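Local coordinates for protein RTX toxin (Vibrio vulnificus CMCP6, PDB 6A7H) that probably cleaves and thereby inactivates the small GTPases Ras and Rap1, as the Ras/Rap1-specific endopeptidase of a bacterial RTX toxin, at residues A[102-107]-A[118-123]; A[95-100]-A[133-138]; A[128-133]-A[403-408]. All coordinates share one frame; numbering follows the deposited sequence.

Interaction 1 of 3, residues A[102-107]-A[118-123]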
loop_
_atom_site.group_PDB
_atom_site.type_symbol
_atom_site.label_atom_id
_atom_site.label_comp_id
_atom_site.label_asym_id
_atom_site.label_seq_id
_atom_site.Cartn_x
_atom_site.Cartn_y
_atom_site.Cartn_z
ATOM N N ALA A 102 16.864 1.711 8.418
ATOM C CA ALA A 102 17.607 2.710 7.668
ATOM C C ALA A 102 16.678 3.816 7.158
ATOM O O ALA A 102 17.048 4.990 7.162
ATOM C CB ALA A 102 18.357 2.052 6.508
ATOM N N ARG A 103 15.464 3.450 6.746
ATOM C CA ARG A 103 14.512 4.464 6.286
ATOM C C ARG A 103 14.120 5.389 7.420
ATOM O O ARG A 103 14.040 6.602 7.241
ATOM C CB ARG A 103 13.267 3.821 5.667
ATOM C CG ARG A 103 13.414 3.611 4.160
ATOM C CD ARG A 103 12.147 3.062 3.487
ATOM N NE ARG A 103 12.032 1.605 3.605
ATOM C CZ ARG A 103 12.452 0.740 2.685
ATOM N NH1 ARG A 103 13.022 1.188 1.573
ATOM N NH2 ARG A 103 12.305 -0.569 2.873
ATOM N N ILE A 104 13.889 4.813 8.588
ATOM C CA ILE A 104 13.514 5.591 9.759
ATOM C C ILE A 104 14.703 6.452 10.161
ATOM O O ILE A 104 14.550 7.604 10.565
ATOM C CB ILE A 104 13.061 4.664 10.911
ATOM C CG1 ILE A 104 11.820 3.880 10.475
ATOM C CG2 ILE A 104 12.778 5.429 12.169
ATOM C CD1 ILE A 104 11.287 2.957 11.540
ATOM N N PHE A 105 15.892 5.884 10.009
ATOM C CA PHE A 105 17.131 6.572 10.342
ATOM C C PHE A 105 17.265 7.864 9.538
ATOM O O PHE A 105 17.619 8.907 10.101
ATOM C CB PHE A 105 18.318 5.638 10.091
ATOM C CG PHE A 105 19.653 6.172 10.560
ATOM C CD1 PHE A 105 20.455 6.928 9.709
ATOM C CD2 PHE A 105 20.135 5.857 11.828
ATOM C CE1 PHE A 105 21.710 7.385 10.118
ATOM C CE2 PHE A 105 21.385 6.314 12.247
ATOM C CZ PHE A 105 22.171 7.086 11.390
ATOM N N MET A 106 16.970 7.801 8.234
ATOM C CA MET A 106 17.086 8.979 7.375
ATOM C C MET A 106 16.119 10.051 7.854
ATOM O O MET A 106 16.433 11.248 7.813
ATOM C CB MET A 106 16.802 8.652 5.900
ATOM C CG MET A 106 17.660 7.541 5.326
ATOM S SD MET A 106 19.432 7.774 5.606
ATOM C CE MET A 106 19.820 9.086 4.460
ATOM N N VAL A 107 14.939 9.617 8.302
ATOM C CA VAL A 107 13.962 10.546 8.851
ATOM C C VAL A 107 14.486 11.164 10.149
ATOM O O VAL A 107 14.333 12.362 10.362
ATOM C CB VAL A 107 12.609 9.848 9.064
ATOM C CG1 VAL A 107 11.674 10.676 9.933
ATOM C CG2 VAL A 107 11.973 9.567 7.704
ATOM N N GLY A 118 8.557 14.626 15.805
ATOM C CA GLY A 118 7.563 13.630 16.182
ATOM C C GLY A 118 7.391 12.502 15.168
ATOM O O GLY A 118 6.941 11.410 15.517
ATOM N N LEU A 119 7.747 12.760 13.912
ATOM C CA LEU A 119 7.615 11.763 12.850
ATOM C C LEU A 119 8.413 10.482 13.156
ATOM O O LEU A 119 7.916 9.371 12.968
ATOM C CB LEU A 119 8.045 12.359 11.505
ATOM C CG LEU A 119 7.926 11.439 10.286
ATOM C CD1 LEU A 119 6.548 10.770 10.241
ATOM C CD2 LEU A 119 8.178 12.230 9.017
ATOM N N THR A 120 9.627 10.638 13.648
ATOM C CA THR A 120 10.451 9.479 13.967
ATOM C C THR A 120 9.762 8.529 14.955
ATOM O O THR A 120 9.670 7.323 14.700
ATOM C CB THR A 120 11.821 9.921 14.524
ATOM O OG1 THR A 120 12.500 10.694 13.525
ATOM C CG2 THR A 120 12.670 8.711 14.880
ATOM N N ASP A 121 9.251 9.075 16.060
ATOM C CA ASP A 121 8.561 8.270 17.071
ATOM C C ASP A 121 7.312 7.610 16.484
ATOM O O ASP A 121 6.945 6.479 16.857
ATOM C CB ASP A 121 8.181 9.121 18.297
ATOM C CG ASP A 121 9.364 9.392 19.209
ATOM O OD1 ASP A 121 10.379 8.670 19.095
ATOM O OD2 ASP A 121 9.278 10.317 20.047
ATOM N N MET A 122 6.662 8.325 15.571
ATOM C CA MET A 122 5.490 7.803 14.907
ATOM C C MET A 122 5.864 6.609 14.018
ATOM O O MET A 122 5.174 5.590 14.024
ATOM C CB MET A 122 4.813 8.895 14.088
ATOM C CG MET A 122 3.629 8.413 13.266
ATOM S SD MET A 122 2.811 9.827 12.507
ATOM C CE MET A 122 1.455 9.040 11.633
ATOM N N MET A 123 6.963 6.725 13.274
ATOM C CA MET A 123 7.395 5.624 12.410
ATOM C C MET A 123 7.814 4.401 13.225
ATOM O O MET A 123 7.463 3.260 12.882
ATOM C CB MET A 123 8.532 6.080 11.488
ATOM C CG MET A 123 8.000 6.905 10.337
ATOM S SD MET A 123 9.239 7.642 9.233
ATOM C CE MET A 123 9.998 6.221 8.471
#

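Interaction 2 of 3, residues A[95-100]-A[133-138]. With SO4 (sulfate ion), chain E.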
loop_
_atom_site.group_PDB
_atom_site.type_symbol
_atom_site.label_atom_id
_atom_site.label_comp_id
_atom_site.label_asym_id
_atom_site.label_seq_id
_atom_site.Cartn_x
_atom_site.Cartn_y
_atom_site.Cartn_z
ATOM N N GLN A 95 17.511 -4.690 14.575
ATOM C CA GLN A 95 17.833 -6.049 14.980
ATOM C C GLN A 95 17.207 -7.070 14.035
ATOM O O GLN A 95 17.781 -8.122 13.776
ATOM C CB GLN A 95 17.360 -6.318 16.415
ATOM C CG GLN A 95 17.977 -5.416 17.457
ATOM C CD GLN A 95 19.495 -5.423 17.389
ATOM O OE1 GLN A 95 20.133 -6.442 17.651
ATOM N NE2 GLN A 95 20.080 -4.286 17.023
ATOM N N THR A 96 16.022 -6.763 13.525
ATOM C CA THR A 96 15.326 -7.709 12.657
ATOM C C THR A 96 15.216 -7.183 11.223
ATOM O O THR A 96 15.254 -7.962 10.267
ATOM C CB THR A 96 13.908 -8.034 13.195
ATOM O OG1 THR A 96 13.200 -6.810 13.434
ATOM C CG2 THR A 96 13.978 -8.831 14.497
ATOM N N ARG A 97 15.096 -5.866 11.078
ATOM C CA ARG A 97 14.756 -5.265 9.792
ATOM C C ARG A 97 15.687 -4.109 9.419
ATOM O O ARG A 97 15.315 -2.945 9.539
ATOM C CB ARG A 97 13.299 -4.789 9.823
ATOM C CG ARG A 97 12.291 -5.933 10.038
ATOM C CD ARG A 97 11.006 -5.463 10.712
ATOM N NE ARG A 97 11.195 -5.204 12.142
ATOM C CZ ARG A 97 10.302 -4.591 12.920
ATOM N NH1 ARG A 97 9.144 -4.164 12.420
ATOM N NH2 ARG A 97 10.572 -4.392 14.202
ATOM N N PRO A 98 16.903 -4.428 8.953
ATOM C CA PRO A 98 17.882 -3.381 8.636
ATOM C C PRO A 98 17.400 -2.324 7.606
ATOM O O PRO A 98 17.606 -1.127 7.840
ATOM C CB PRO A 98 19.080 -4.187 8.099
ATOM C CG PRO A 98 18.956 -5.517 8.767
ATOM C CD PRO A 98 17.466 -5.779 8.787
ATOM N N GLU A 99 16.769 -2.737 6.510
ATOM C CA GLU A 99 16.326 -1.769 5.510
ATOM C C GLU A 99 15.256 -0.826 6.076
ATOM O O GLU A 99 15.238 0.372 5.761
ATOM C CB GLU A 99 15.795 -2.479 4.249
ATOM C CG GLU A 99 16.862 -3.264 3.472
ATOM C CD GLU A 99 17.815 -2.375 2.656
ATOM O OE1 GLU A 99 17.497 -1.185 2.442
ATOM O OE2 GLU A 99 18.887 -2.873 2.223
ATOM N N LEU A 100 14.373 -1.368 6.912
ATOM C CA LEU A 100 13.314 -0.574 7.525
ATOM C C LEU A 100 13.914 0.447 8.498
ATOM O O LEU A 100 13.516 1.615 8.529
ATOM C CB LEU A 100 12.312 -1.487 8.247
ATOM C CG LEU A 100 11.053 -0.814 8.793
ATOM C CD1 LEU A 100 10.287 -0.198 7.636
ATOM C CD2 LEU A 100 10.171 -1.809 9.541
ATOM N N LEU A 133 4.394 -4.464 9.049
ATOM C CA LEU A 133 5.796 -4.025 9.128
ATOM C C LEU A 133 6.664 -4.986 9.930
ATOM O O LEU A 133 7.870 -4.774 10.067
ATOM C CB LEU A 133 5.892 -2.627 9.732
ATOM C CG LEU A 133 5.362 -1.541 8.798
ATOM C CD1 LEU A 133 5.252 -0.222 9.550
ATOM C CD2 LEU A 133 6.245 -1.402 7.542
ATOM N N ALA A 134 6.034 -6.019 10.476
ATOM C CA ALA A 134 6.731 -7.124 11.121
ATOM C C ALA A 134 7.700 -7.786 10.137
ATOM O O ALA A 134 7.529 -7.644 8.931
ATOM C CB ALA A 134 5.712 -8.146 11.649
ATOM N N PRO A 135 8.733 -8.489 10.645
ATOM C CA PRO A 135 9.690 -9.146 9.741
ATOM C C PRO A 135 9.001 -10.072 8.745
ATOM O O PRO A 135 8.195 -10.897 9.150
ATOM C CB PRO A 135 10.591 -9.938 10.695
ATOM C CG PRO A 135 10.571 -9.133 11.949
ATOM C CD PRO A 135 9.155 -8.600 12.055
ATOM N N LYS A 136 9.298 -9.889 7.458
ATOM C CA LYS A 136 8.743 -10.704 6.384
ATOM C C LYS A 136 9.887 -11.342 5.604
ATOM O O LYS A 136 10.600 -10.643 4.878
ATOM C CB LYS A 136 7.874 -9.863 5.441
ATOM C CG LYS A 136 6.511 -9.437 5.986
ATOM C CD LYS A 136 6.046 -8.139 5.322
ATOM C CE LYS A 136 6.965 -6.993 5.765
ATOM N NZ LYS A 136 6.590 -5.697 5.187
ATOM N N HIS A 137 10.064 -12.655 5.740
ATOM C CA HIS A 137 11.155 -13.335 5.031
ATOM C C HIS A 137 10.967 -13.299 3.518
ATOM O O HIS A 137 11.880 -12.904 2.791
ATOM C CB HIS A 137 11.299 -14.789 5.505
ATOM C CG HIS A 137 11.688 -14.915 6.948
ATOM N ND1 HIS A 137 11.606 -16.104 7.641
ATOM C CD2 HIS A 137 12.155 -13.998 7.830
ATOM C CE1 HIS A 137 12.009 -15.916 8.886
ATOM N NE2 HIS A 137 12.347 -14.645 9.026
ATOM N N GLY A 138 9.790 -13.723 3.053
ATOM C CA GLY A 138 9.491 -13.800 1.631
ATOM C C GLY A 138 10.215 -14.947 0.938
ATOM O O GLY A 138 10.811 -15.799 1.593
HETATM S S SO4 E . 14.428 -5.784 6.047
HETATM O O1 SO4 E . 13.758 -5.941 4.757
HETATM O O2 SO4 E . 14.183 -6.973 6.867
HETATM O O3 SO4 E . 13.837 -4.595 6.677
HETATM O O4 SO4 E . 15.878 -5.648 5.821
#

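Interaction 3 of 3, residues A[128-133]-A[403-408]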
loop_
_atom_site.group_PDB
_atom_site.type_symbol
_atom_site.label_atom_id
_atom_site.label_comp_id
_atom_site.label_asym_id
_atom_site.label_seq_id
_atom_site.Cartn_x
_atom_site.Cartn_y
_atom_site.Cartn_z
ATOM N N ASN A 128 6.507 -1.204 15.192
ATOM C CA ASN A 128 6.332 -2.155 16.278
ATOM C C ASN A 128 4.916 -2.669 16.411
ATOM O O ASN A 128 4.689 -3.715 17.005
ATOM C CB ASN A 128 6.765 -1.534 17.602
ATOM C CG ASN A 128 8.273 -1.314 17.669
ATOM O OD1 ASN A 128 9.052 -2.158 17.225
ATOM N ND2 ASN A 128 8.684 -0.184 18.211
ATOM N N GLU A 129 3.954 -1.941 15.866
ATOM C CA GLU A 129 2.573 -2.281 16.141
ATOM C C GLU A 129 1.778 -2.663 14.898
ATOM O O GLU A 129 0.749 -3.328 15.004
ATOM C CB GLU A 129 1.905 -1.115 16.866
ATOM C CG GLU A 129 2.588 -0.754 18.169
ATOM C CD GLU A 129 1.994 0.491 18.808
ATOM O OE1 GLU A 129 1.111 1.125 18.185
ATOM O OE2 GLU A 129 2.407 0.836 19.936
ATOM N N ASP A 130 2.234 -2.239 13.722
ATOM C CA ASP A 130 1.546 -2.603 12.486
ATOM C C ASP A 130 2.014 -3.981 12.028
ATOM O O ASP A 130 3.173 -4.148 11.674
ATOM C CB ASP A 130 1.790 -1.541 11.398
ATOM C CG ASP A 130 1.134 -1.898 10.044
ATOM O OD1 ASP A 130 0.454 -2.950 9.938
ATOM O OD2 ASP A 130 1.298 -1.109 9.077
ATOM N N PRO A 131 1.100 -4.969 12.002
ATOM C CA PRO A 131 1.496 -6.334 11.623
ATOM C C PRO A 131 2.163 -6.421 10.256
ATOM O O PRO A 131 2.960 -7.319 10.046
ATOM C CB PRO A 131 0.165 -7.105 11.634
ATOM C CG PRO A 131 -0.699 -6.332 12.600
ATOM C CD PRO A 131 -0.337 -4.886 12.330
ATOM N N TYR A 132 1.889 -5.479 9.360
ATOM C CA TYR A 132 2.467 -5.541 8.016
ATOM C C TYR A 132 3.910 -5.046 7.955
ATOM O O TYR A 132 4.592 -5.229 6.938
ATOM C CB TYR A 132 1.585 -4.775 7.023
ATOM C CG TYR A 132 0.447 -5.647 6.523
ATOM C CD1 TYR A 132 -0.762 -5.715 7.209
ATOM C CD2 TYR A 132 0.609 -6.454 5.401
ATOM C CE1 TYR A 132 -1.795 -6.541 6.770
ATOM C CE2 TYR A 132 -0.409 -7.280 4.957
ATOM C CZ TYR A 132 -1.606 -7.321 5.643
ATOM O OH TYR A 132 -2.606 -8.147 5.195
ATOM N N LEU A 133 4.394 -4.464 9.049
ATOM C CA LEU A 133 5.796 -4.025 9.128
ATOM C C LEU A 133 6.664 -4.986 9.930
ATOM O O LEU A 133 7.870 -4.774 10.067
ATOM C CB LEU A 133 5.892 -2.627 9.732
ATOM C CG LEU A 133 5.362 -1.541 8.798
ATOM C CD1 LEU A 133 5.252 -0.222 9.550
ATOM C CD2 LEU A 133 6.245 -1.402 7.542
ATOM N N THR A 403 -5.566 -4.656 13.975
ATOM C CA THR A 403 -5.226 -3.316 14.473
ATOM C C THR A 403 -5.758 -2.188 13.588
ATOM O O THR A 403 -6.300 -2.416 12.510
ATOM C CB THR A 403 -3.685 -3.100 14.634
ATOM O OG1 THR A 403 -3.094 -2.786 13.364
ATOM C CG2 THR A 403 -2.996 -4.330 15.262
ATOM N N GLU A 404 -5.559 -0.965 14.065
ATOM C CA GLU A 404 -6.041 0.271 13.452
ATOM C C GLU A 404 -5.160 0.736 12.286
ATOM O O GLU A 404 -5.519 1.640 11.510
ATOM C CB GLU A 404 -6.078 1.344 14.536
ATOM C CG GLU A 404 -7.236 2.297 14.546
ATOM C CD GLU A 404 -7.050 3.352 15.628
ATOM O OE1 GLU A 404 -6.738 4.515 15.290
ATOM O OE2 GLU A 404 -7.183 3.005 16.821
ATOM N N HIS A 405 -3.992 0.126 12.153
ATOM C CA HIS A 405 -3.033 0.640 11.195
ATOM C C HIS A 405 -3.476 0.442 9.743
ATOM O O HIS A 405 -3.161 1.268 8.878
ATOM C CB HIS A 405 -1.662 0.004 11.439
ATOM C CG HIS A 405 -1.114 0.303 12.800
ATOM N ND1 HIS A 405 -1.540 -0.356 13.934
ATOM C CD2 HIS A 405 -0.206 1.217 13.217
ATOM C CE1 HIS A 405 -0.906 0.129 14.987
ATOM N NE2 HIS A 405 -0.089 1.081 14.577
ATOM N N GLY A 406 -4.208 -0.636 9.474
ATOM C CA GLY A 406 -4.674 -0.888 8.121
ATOM C C GLY A 406 -5.664 0.178 7.682
ATOM O O GLY A 406 -5.649 0.649 6.556
ATOM N N LEU A 407 -6.514 0.567 8.618
ATOM C CA LEU A 407 -7.503 1.599 8.401
ATOM C C LEU A 407 -6.812 2.927 8.102
ATOM O O LEU A 407 -7.168 3.627 7.152
ATOM C CB LEU A 407 -8.384 1.703 9.639
ATOM C CG LEU A 407 -9.870 1.980 9.527
ATOM C CD1 LEU A 407 -10.519 0.999 8.565
ATOM C CD2 LEU A 407 -10.476 1.862 10.907
ATOM N N MET A 408 -5.804 3.262 8.902
ATOM C CA MET A 408 -5.126 4.544 8.748
ATOM C C MET A 408 -4.331 4.541 7.458
ATOM O O MET A 408 -4.292 5.540 6.745
ATOM C CB MET A 408 -4.213 4.846 9.936
ATOM C CG MET A 408 -4.974 5.196 11.195
ATOM S SD MET A 408 -3.950 5.594 12.623
ATOM C CE MET A 408 -2.924 4.162 12.804
#

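Interaction 1 of 3, residues A[102-107]-A[118-123]
Met123 and Val107 form the tight middle of this contact, with Ile104 closing one end of it. The sulfur of Met123 presses on one methyl of Val107, with SD 3.7 Å from CG2. The thioether then turns at its last torsion (chi3 66°), which carries its methyl back along helix 98-112. That methyl lands against Ile104, with Met123 CE 3.6 Å from Ile104 CG1. Met123 and Ile104 lie alongside each other, running in opposite senses, and Met123 therefore touches two residues one helical turn apart, Ile104 and Val107.

The other methyl of Val107 turns to Leu119 and Thr120. CG1 of Val107 lies 3.8 Å from Leu119 CG, and the two side chains lie roughly perpendicular. The same CG1 is 3.7 Å from Thr120 OG1, a plain van der Waals touch. The hydroxyl of Thr120 has its polar partner in Glu111, which bonds it through OE1. The other oxygen of Glu111 bonds the backbone N of Gly118, at the N-cap position of helix 119-129.

Packing is looser around this core. Ile104 CG2 and Thr120 CG2 come no nearer than 4.3 Å. Arg103 gives little more than its carbonyl oxygen, which is 4.2 Å from Met123 CE, while its side chain ends away from helix 119-129, and the residue is partly exposed. Asp121 points away from the seam and is exposed.

Beyond the pair, Ile104 also meets helix 87-94, and Met123 touches Met251 of helix 240-263. The segment axes approach to 9.5 Å and run at 164° to each other. This is an antiparallel helical hairpin, made of two consecutive helices with an apolar seam, in the all-helical N-terminal part of the chain.

Interaction 2 of 3, residues A[95-100]-A[133-138]
Arg97 NH1 is gripped by two backbone carbonyls. It donates to Leu133 O at 2.7 Å and also bonds Ala127 O, near the end of helix 119-129. The Leu133 oxygen lies at the edge of the guanidinium, in its plane. Seen from the carbonyl, the donor stands above the plane of the group.

A bend at chi3 (-75°) turns the guanidinium so that NE can donate to Thr96 OG1 at 2.9 Å. This second bond limits rotation of the group. Pro135 lies over one guanidinium face, with its CD 4.0 Å from Arg97 NE. The same proline ring also meets Thr96, with CG 3.7 Å from CB. Leu100 and Leu133 touch more loosely, with CD1 to CD2 at 4.2 Å.

Arg97 is also the N-cap residue of helix 98-112. A sulfate, probably from the crystallisation liquor, sits at that helix start, taking bonds from Glu99 N to O4 (3.1 Å) and from Leu100 N to O3. Arg97 meets the ion through its aliphatic carbons. The guanidinium makes its bonds to two peptide oxygens and a hydroxyl, none of them to the anion, while the helix N-terminus probably attracts the sulfate through its backbone N-H groups and dipole.

Interaction 3 of 3, residues A[128-133]-A[403-408]
The imidazole of His405 lies against the backbone where helix 119-129 ends. Asp130 N stands over the centre of one ring face, 4.0 Å above its plane, and Glu129 C sits nearer the rim of that face. The side chain of Glu129 runs past the ring, with its CB 3.6 Å from His405 CE1. Its extended chain places the carboxylate at the ring edge, turned 79° against the ring, and OE1 is 3.8 Å from His405 NE2. Asp130 packs alongside, with CG 3.7 Å from His405 CB. Its carboxylate is nearly parallel to the imidazole, the planes only 14° apart. Next to it, Pro131 CD meets Thr403 OG1 at 3.6 Å.

A second layer holds these groups in place. Thr403 OG1 and His405 ND1 share a hydrogen bond of 2.9 Å, which fixes the rotation of the ring. Trp126 meets the ring edge-to-face. Asp130 has CG anti to its own N (chi1 178°), which brings OD1 to Tyr132 N at 3.0 Å in an Asx turn. Its other oxygen, OD2, forms a salt bridge with Arg250 of helix 240-263. Glu129 OE1 lies close to Glu447 OE1, a like-charge approach that may disfavour full ionisation of both.

The N-terminal part of helix 405-422 thus packs against the end of helix 119-129, bringing together parts of the chain 270 residues apart, the second within the Pasteurella multocida toxin C2 range. No hydrogen bond crosses between the segments. Fit comes from van der Waals contact; the bonds orienting Asp130 and His405 stay within their segments or reach Arg250.

Interaction 1 is the most buried and has no hydrogen bond across its mainly apolar seam; interactions 2 and 3 are partly buried. Interactions 1 and 2 both use helix 98-112, one along its body and the other at its N-terminus. Interactions 1 and 3 both use helix 119-129, near its start and at its end. Leu133 belongs to both 2 and 3, and Arg97 NH2 also packs near Asn128 OD1. Along the chain, 1 is nested within the loop closed by 2, whereas 2 and 3 cross. Helix-to-helix packing thus gives way to an arginine bond in 2, and to a histidine resting on backbone in 3, the longest-range contact in sequence.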